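Local atomic coordinates of CMP/dCMP-type deaminase domain-containing protein (Aspergillus oryzae RIB40, PDB entry 7DRY), a protein that probably deaminates a pyrimidine intermediate of riboflavin biosynthesis, using a zinc ion held in a cytidine-deaminase (CDA) fold. Residues N25-S34 against D45-M54; M99-S107 against T139-L150. All coordinates share one frame; numbering follows the deposited sequence.

Contact 1. Residues N25-S34 against D45-M54; sequences NFRVGAILVS and DRIVSTGYTM
Ile47 reaches over one face of this antiparallel hairpin to rest against both Ile31 and Val33. Both of its side-chain torsions are near -55°, which turns CD1 back along the sheet until it stands 3.9 Å from Ile31 CG2 and equally close to Val33 CG2, the three methyls forming a triangle. Branched aliphatic residues suit such a place: each fills its part of the face with short, stiff arms. On the other face Leu32, with CG anti to the backbone N (chi1 -178°), brings CD2 to 3.8 Å from Val48 CG1, while the second methyl of Val48 rests against Ser34 CB.

Val48 and Ser49 both stand opposite Leu32, a classic beta bulge. Leu32 O accordingly takes a 2.8 Å bond from Val48 N and a weaker one from Ser49 N. Beyond the bulge, Ser34 and Arg46 exchange backbone bonds; before it, Ala30 and Gly51 do the same.

The polar edge lies where the strands end. The Thr53 hydroxyl, OG1, donates to Phe26 O across 2.7 Å, in the carbonyl plane, and Thr53 N gives its hydrogen to Val28 O. Threonine suits the place because its short hydroxyl arm adds this second bond to the loop. Farther out, Asn25 ND2 makes a weak bond to Met54 SD (3.4 Å), its stronger partner being Pro20 O.

Strand 46-52 borders the five-stranded sheet, and strand 29-36 pairs on its other side with strand 91-97. Helix 5-16 packs on Ile31, Val33 and Thr50; helix 62-73 packs on Leu32, Val48 and Ser49.

Contact 2. Residues M99-S107 against T139-L150; sequences MEPCGKRLS and TFVGGSEGCQML. With ZN (zinc ion), chain B; SO4 (sulfate ion), chain C.
Glu100 and Cys147 make the direct hydrogen bond of this contact: Cys147 N, in the first turn of helix 145-152, donates to Glu100 OE2 at 3.1 Å and meets the anti lone pair of that oxygen. The glutamate chain is fully extended (chi1 175°, chi2 -170°), long enough to carry its carboxyl group to the helix N-terminus. Glu100 OE1 lies 3.0 Å from another acceptor, Gly143 O, an approach consistent with a protonated, buried Glu100. A water links the two backbones, accepting from Gly103 N and, weakly, from Gly146 N.

Close backbone packing uses glycine on both sides. Having no side chain, Gly146 sets its CA on Pro101 O in a nearly straight CA-H...O contact, and Gly103 lets the Met149 CE methyl come within a tight 3.3 Å of its CA.

The loop carries the Pro-Cys segment of the CDA-fold zinc site: Cys102 SG binds zinc at 2.2 Å, with His61, Cys112 and a water.

Apolar contacts join the two segments at several points. Pro101 CG meets Leu150 CD1, the two side chains crossing at about a right angle; Thr139 CG2 lies 3.8 Å from Cys102 CB. Leu106 sets CD1 at the edge of the Phe140 ring and slides past Val141.

Residues 105-107 bind a sulfate, probably from the crystallisation liquor. Its O3 receives Arg105 NE at 2.9 Å, in the guanidinium plane, and Ser107 OG at 2.7 Å, while O4 takes Leu106 N.

Overall arrangement
Contact 1 builds the edge of the central sheet, and contact 2 the loop-and-helix wall beside its zinc site; their centres lie about 17 Å apart. They nevertheless touch: Phe26 CE1 of 25-34 packs 3.4 Å from Thr139 C, and Val28 CG2 lies 3.8 Å from Met99 SD. Both approach the metal, contact 2 by supplying Cys102 and contact 1 by placing the Val28 side chain about 7 Å from zinc and about 4 Å from that of Glu63. The sulfate held by 99-107 belongs to contact 2; it is also hydrogen-bonded to Asn59 and to the zinc ligand His61, so it sits beside the metal site and may mark part of the substrate pocket.

Contact 1. Residues N25-S34 against D45-M54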
# COMPACT_ATOMS: atom_id res chain seq x y z
N ASN A 25 -0.12 15.60 3.89
CA ASN A 25 0.03 14.29 3.27
C ASN A 25 0.51 13.26 4.28
O ASN A 25 0.87 13.57 5.42
CB ASN A 25 0.92 14.35 2.02
CG ASN A 25 2.40 14.55 2.34
OD1 ASN A 25 2.77 14.87 3.47
ND2 ASN A 25 3.25 14.36 1.33
N PHE A 26 0.44 12.00 3.87
CA PHE A 26 0.91 10.88 4.67
C PHE A 26 1.92 10.14 3.81
O PHE A 26 1.55 9.54 2.79
CB PHE A 26 -0.25 9.98 5.09
CG PHE A 26 -1.08 10.56 6.21
CD1 PHE A 26 -2.00 11.56 5.96
CD2 PHE A 26 -0.91 10.11 7.51
CE1 PHE A 26 -2.75 12.11 7.00
CE2 PHE A 26 -1.65 10.65 8.55
CZ PHE A 26 -2.58 11.65 8.30
N ARG A 27 3.18 10.20 4.21
CA ARG A 27 4.28 9.68 3.41
C ARG A 27 4.38 8.18 3.60
O ARG A 27 4.76 7.70 4.68
CB ARG A 27 5.58 10.37 3.82
CG ARG A 27 5.52 11.86 3.55
CD ARG A 27 6.60 12.58 4.31
NE ARG A 27 7.90 12.47 3.66
CZ ARG A 27 9.02 12.09 4.29
NH1 ARG A 27 9.00 11.75 5.57
NH2 ARG A 27 10.16 12.08 3.63
N VAL A 28 4.03 7.43 2.55
CA VAL A 28 3.85 5.99 2.60
C VAL A 28 4.59 5.40 1.40
O VAL A 28 4.76 6.06 0.37
CB VAL A 28 2.34 5.65 2.59
CG1 VAL A 28 2.07 4.16 2.48
CG2 VAL A 28 1.67 6.19 3.84
N GLY A 29 5.04 4.16 1.55
CA GLY A 29 5.66 3.43 0.45
C GLY A 29 5.00 2.08 0.28
O GLY A 29 4.50 1.49 1.24
N ALA A 30 5.00 1.60 -0.96
CA ALA A 30 4.34 0.34 -1.30
C ALA A 30 5.18 -0.44 -2.29
O ALA A 30 5.79 0.14 -3.20
CB ALA A 30 2.97 0.60 -1.94
N ILE A 31 5.20 -1.77 -2.12
CA ILE A 31 5.93 -2.68 -3.00
C ILE A 31 5.01 -3.83 -3.34
O ILE A 31 4.45 -4.47 -2.44
CB ILE A 31 7.22 -3.21 -2.35
CG1 ILE A 31 8.20 -2.06 -2.11
CG2 ILE A 31 7.87 -4.27 -3.24
CD1 ILE A 31 9.41 -2.43 -1.25
N LEU A 32 4.84 -4.10 -4.63
CA LEU A 32 4.00 -5.19 -5.11
C LEU A 32 4.90 -6.34 -5.53
O LEU A 32 5.85 -6.14 -6.30
CB LEU A 32 3.16 -4.70 -6.29
CG LEU A 32 2.17 -5.72 -6.88
CD1 LEU A 32 1.14 -6.13 -5.83
CD2 LEU A 32 1.51 -5.12 -8.10
N VAL A 33 4.63 -7.54 -5.00
CA VAL A 33 5.50 -8.70 -5.14
C VAL A 33 4.70 -9.85 -5.75
O VAL A 33 3.53 -10.05 -5.41
CB VAL A 33 6.04 -9.11 -3.75
CG1 VAL A 33 6.91 -10.36 -3.83
CG2 VAL A 33 6.81 -7.95 -3.11
N SER A 34 5.35 -10.63 -6.62
CA SER A 34 4.82 -11.92 -7.08
C SER A 34 5.52 -13.03 -6.31
O SER A 34 6.76 -13.13 -6.34
CB SER A 34 5.03 -12.12 -8.58
OG SER A 34 4.75 -13.47 -8.96
N ASP A 45 10.65 -14.66 -4.72
CA ASP A 45 9.83 -13.47 -4.89
C ASP A 45 10.33 -12.66 -6.08
O ASP A 45 11.54 -12.60 -6.34
CB ASP A 45 9.94 -12.57 -3.65
CG ASP A 45 9.10 -13.04 -2.47
OD1 ASP A 45 8.36 -14.04 -2.57
OD2 ASP A 45 9.19 -12.36 -1.42
N ARG A 46 9.41 -12.04 -6.80
CA ARG A 46 9.75 -11.12 -7.88
C ARG A 46 9.06 -9.79 -7.62
O ARG A 46 7.86 -9.76 -7.34
CB ARG A 46 9.28 -11.67 -9.23
CG ARG A 46 9.88 -13.04 -9.59
CD ARG A 46 9.07 -13.74 -10.68
NE ARG A 46 9.61 -15.06 -11.01
CZ ARG A 46 8.99 -15.94 -11.79
NH1 ARG A 46 7.81 -15.64 -12.32
NH2 ARG A 46 9.55 -17.12 -12.03
N ILE A 47 9.82 -8.70 -7.71
CA ILE A 47 9.20 -7.38 -7.58
C ILE A 47 8.42 -7.07 -8.85
O ILE A 47 8.93 -7.24 -9.96
CB ILE A 47 10.25 -6.30 -7.29
CG1 ILE A 47 11.07 -6.67 -6.05
CG2 ILE A 47 9.57 -4.95 -7.08
CD1 ILE A 47 10.22 -6.95 -4.83
N VAL A 48 7.18 -6.65 -8.67
CA VAL A 48 6.30 -6.30 -9.78
C VAL A 48 6.19 -4.79 -9.96
O VAL A 48 6.19 -4.29 -11.08
CB VAL A 48 4.91 -6.95 -9.57
CG1 VAL A 48 3.93 -6.53 -10.68
CG2 VAL A 48 5.04 -8.46 -9.52
N SER A 49 6.10 -4.04 -8.86
CA SER A 49 6.09 -2.59 -8.96
C SER A 49 6.39 -2.00 -7.59
O SER A 49 6.39 -2.70 -6.57
CB SER A 49 4.75 -2.08 -9.48
OG SER A 49 4.86 -0.71 -9.84
N THR A 50 6.67 -0.69 -7.57
CA THR A 50 6.85 0.06 -6.33
C THR A 50 6.18 1.42 -6.50
O THR A 50 5.95 1.88 -7.62
CB THR A 50 8.33 0.30 -5.97
OG1 THR A 50 8.91 1.26 -6.87
CG2 THR A 50 9.14 -1.00 -6.04
N GLY A 51 5.90 2.09 -5.38
CA GLY A 51 5.42 3.46 -5.44
C GLY A 51 5.45 4.11 -4.08
O GLY A 51 5.62 3.45 -3.05
N TYR A 52 5.30 5.43 -4.07
CA TYR A 52 5.26 6.17 -2.82
C TYR A 52 4.37 7.40 -2.97
O TYR A 52 4.07 7.84 -4.08
CB TYR A 52 6.67 6.56 -2.34
CG TYR A 52 7.47 7.37 -3.32
CD1 TYR A 52 8.29 6.76 -4.26
CD2 TYR A 52 7.43 8.76 -3.29
CE1 TYR A 52 9.04 7.53 -5.15
CE2 TYR A 52 8.16 9.52 -4.18
CZ TYR A 52 8.96 8.89 -5.11
OH TYR A 52 9.71 9.65 -5.99
N THR A 53 3.95 7.94 -1.83
CA THR A 53 3.02 9.06 -1.82
C THR A 53 3.58 10.22 -2.63
O THR A 53 4.72 10.64 -2.43
CB THR A 53 2.82 9.52 -0.38
OG1 THR A 53 2.27 8.45 0.39
CG2 THR A 53 1.90 10.74 -0.31
N MET A 54 2.77 10.76 -3.54
CA MET A 54 3.10 11.96 -4.31
C MET A 54 4.29 11.76 -5.24
O MET A 54 4.88 12.74 -5.70
CB MET A 54 3.24 13.21 -3.43
CG MET A 54 1.88 13.66 -2.91
SD MET A 54 1.98 15.00 -1.73
CE MET A 54 0.24 15.39 -1.50

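Contact 2. Residues M99-S107 against T139-L150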
# COMPACT_ATOMS: atom_id res chain seq x y z
N MET A 99 1.39 1.78 5.75
CA MET A 99 0.15 2.02 6.48
C MET A 99 -1.01 1.28 5.82
O MET A 99 -0.97 0.95 4.64
CB MET A 99 -0.15 3.52 6.55
CG MET A 99 0.96 4.34 7.22
SD MET A 99 0.53 6.06 7.49
CE MET A 99 -0.63 5.92 8.86
N GLU A 100 -2.05 1.01 6.62
CA GLU A 100 -3.25 0.34 6.15
C GLU A 100 -3.80 1.07 4.92
O GLU A 100 -3.91 2.30 4.93
CB GLU A 100 -4.30 0.38 7.26
CG GLU A 100 -5.66 -0.17 6.86
CD GLU A 100 -6.72 0.13 7.91
OE1 GLU A 100 -6.38 0.76 8.93
OE2 GLU A 100 -7.89 -0.26 7.71
N PRO A 101 -4.15 0.35 3.84
CA PRO A 101 -4.75 1.03 2.68
C PRO A 101 -6.06 1.72 3.04
O PRO A 101 -6.90 1.17 3.76
CB PRO A 101 -4.97 -0.11 1.68
CG PRO A 101 -4.81 -1.38 2.46
CD PRO A 101 -3.89 -1.08 3.59
N CYS A 102 -6.24 2.92 2.51
CA CYS A 102 -7.40 3.72 2.87
C CYS A 102 -8.66 3.19 2.20
O CYS A 102 -8.64 2.68 1.07
CB CYS A 102 -7.19 5.20 2.54
SG CYS A 102 -6.97 5.61 0.76
N GLY A 103 -9.78 3.34 2.91
CA GLY A 103 -11.07 3.00 2.36
C GLY A 103 -11.95 4.21 2.15
O GLY A 103 -13.06 4.10 1.62
N LYS A 104 -11.45 5.37 2.57
CA LYS A 104 -12.12 6.65 2.43
C LYS A 104 -11.03 7.70 2.31
O LYS A 104 -9.97 7.58 2.93
CB LYS A 104 -12.99 6.94 3.66
CG LYS A 104 -13.81 8.20 3.57
CD LYS A 104 -15.09 8.10 4.39
CE LYS A 104 -15.68 9.47 4.67
NZ LYS A 104 -15.29 9.97 6.02
N ARG A 105 -11.28 8.72 1.49
CA ARG A 105 -10.33 9.81 1.31
C ARG A 105 -11.04 11.14 1.48
O ARG A 105 -12.24 11.26 1.21
CB ARG A 105 -9.63 9.74 -0.06
CG ARG A 105 -8.65 8.60 -0.16
CD ARG A 105 -7.88 8.60 -1.49
NE ARG A 105 -7.11 9.82 -1.66
CZ ARG A 105 -6.20 10.01 -2.61
NH1 ARG A 105 -5.56 11.17 -2.69
NH2 ARG A 105 -5.93 9.04 -3.48
N LEU A 106 -10.29 12.15 1.95
CA LEU A 106 -10.86 13.48 2.11
C LEU A 106 -11.13 14.13 0.76
O LEU A 106 -12.13 14.83 0.58
CB LEU A 106 -9.94 14.35 2.95
CG LEU A 106 -10.07 14.08 4.45
CD1 LEU A 106 -9.04 14.87 5.24
CD2 LEU A 106 -11.47 14.43 4.88
N SER A 107 -10.22 13.93 -0.19
CA SER A 107 -10.45 14.36 -1.56
C SER A 107 -11.48 13.44 -2.22
O SER A 107 -11.95 12.46 -1.63
CB SER A 107 -9.13 14.36 -2.32
OG SER A 107 -8.66 13.03 -2.51
N THR A 139 -4.36 8.72 5.89
CA THR A 139 -5.31 9.81 5.75
C THR A 139 -5.63 10.32 7.14
O THR A 139 -5.36 9.65 8.14
CB THR A 139 -6.65 9.36 5.17
OG1 THR A 139 -7.27 8.44 6.08
CG2 THR A 139 -6.50 8.71 3.80
N PHE A 140 -6.22 11.51 7.21
CA PHE A 140 -6.68 12.01 8.49
C PHE A 140 -7.95 11.32 8.97
O PHE A 140 -8.31 11.48 10.14
CB PHE A 140 -6.93 13.52 8.41
CG PHE A 140 -5.68 14.35 8.33
CD1 PHE A 140 -4.80 14.42 9.40
CD2 PHE A 140 -5.39 15.08 7.19
CE1 PHE A 140 -3.65 15.20 9.33
CE2 PHE A 140 -4.23 15.85 7.10
CZ PHE A 140 -3.37 15.92 8.18
N VAL A 141 -8.63 10.55 8.12
CA VAL A 141 -9.91 9.98 8.54
C VAL A 141 -9.70 8.91 9.61
O VAL A 141 -10.51 8.76 10.52
CB VAL A 141 -10.74 9.48 7.34
CG1 VAL A 141 -10.87 10.58 6.28
CG2 VAL A 141 -10.21 8.17 6.76
N GLY A 142 -8.59 8.18 9.54
CA GLY A 142 -8.31 7.13 10.50
C GLY A 142 -9.29 5.97 10.38
O GLY A 142 -10.15 5.92 9.50
N GLY A 143 -9.13 5.01 11.28
CA GLY A 143 -10.07 3.90 11.38
C GLY A 143 -9.60 2.64 10.68
O GLY A 143 -8.43 2.46 10.33
N SER A 144 -10.57 1.74 10.47
CA SER A 144 -10.30 0.40 9.97
C SER A 144 -11.16 0.04 8.76
O SER A 144 -11.24 -1.14 8.40
CB SER A 144 -10.53 -0.63 11.09
OG SER A 144 -10.54 -1.95 10.58
N GLU A 145 -11.81 1.03 8.13
CA GLU A 145 -12.75 0.72 7.06
C GLU A 145 -12.06 0.02 5.89
O GLU A 145 -12.66 -0.84 5.24
CB GLU A 145 -13.45 2.01 6.61
CG GLU A 145 -14.54 1.79 5.57
CD GLU A 145 -15.08 3.09 5.00
OE1 GLU A 145 -15.95 3.02 4.11
OE2 GLU A 145 -14.64 4.18 5.44
N GLY A 146 -10.79 0.35 5.63
CA GLY A 146 -10.07 -0.33 4.56
C GLY A 146 -9.98 -1.82 4.78
O GLY A 146 -10.26 -2.62 3.88
N CYS A 147 -9.63 -2.23 6.00
CA CYS A 147 -9.51 -3.64 6.32
C CYS A 147 -10.84 -4.36 6.18
O CYS A 147 -10.91 -5.48 5.66
CB CYS A 147 -8.98 -3.77 7.75
SG CYS A 147 -7.21 -3.51 7.84
N GLN A 148 -11.93 -3.72 6.61
CA GLN A 148 -13.26 -4.31 6.47
C GLN A 148 -13.60 -4.56 5.01
O GLN A 148 -14.14 -5.62 4.66
CB GLN A 148 -14.30 -3.41 7.13
CG GLN A 148 -14.00 -3.10 8.59
CD GLN A 148 -14.94 -2.07 9.17
OE1 GLN A 148 -15.88 -1.62 8.51
NE2 GLN A 148 -14.69 -1.66 10.41
N MET A 149 -13.29 -3.60 4.13
CA MET A 149 -13.60 -3.77 2.71
C MET A 149 -12.75 -4.86 2.07
O MET A 149 -13.23 -5.60 1.21
CB MET A 149 -13.43 -2.45 1.97
CG MET A 149 -14.67 -1.60 1.93
SD MET A 149 -14.32 -0.02 1.18
CE MET A 149 -13.55 0.78 2.54
N LEU A 150 -11.47 -4.95 2.46
CA LEU A 150 -10.63 -6.02 1.93
C LEU A 150 -11.21 -7.38 2.30
O LEU A 150 -11.36 -8.26 1.44
CB LEU A 150 -9.21 -5.88 2.47
CG LEU A 150 -8.41 -4.68 1.96
CD1 LEU A 150 -7.12 -4.55 2.74
CD2 LEU A 150 -8.13 -4.81 0.46
ZN ZN B . -4.85 5.48 0.14
S SO4 C . -6.69 12.59 0.96
O1 SO4 C . -5.46 11.78 0.91
O2 SO4 C . -6.29 13.99 1.00
O3 SO4 C . -7.47 12.35 -0.24
O4 SO4 C . -7.40 12.18 2.16
O HOH W 1 -9.72 3.54 5.99
O HOH W 2 -3.56 5.10 2.28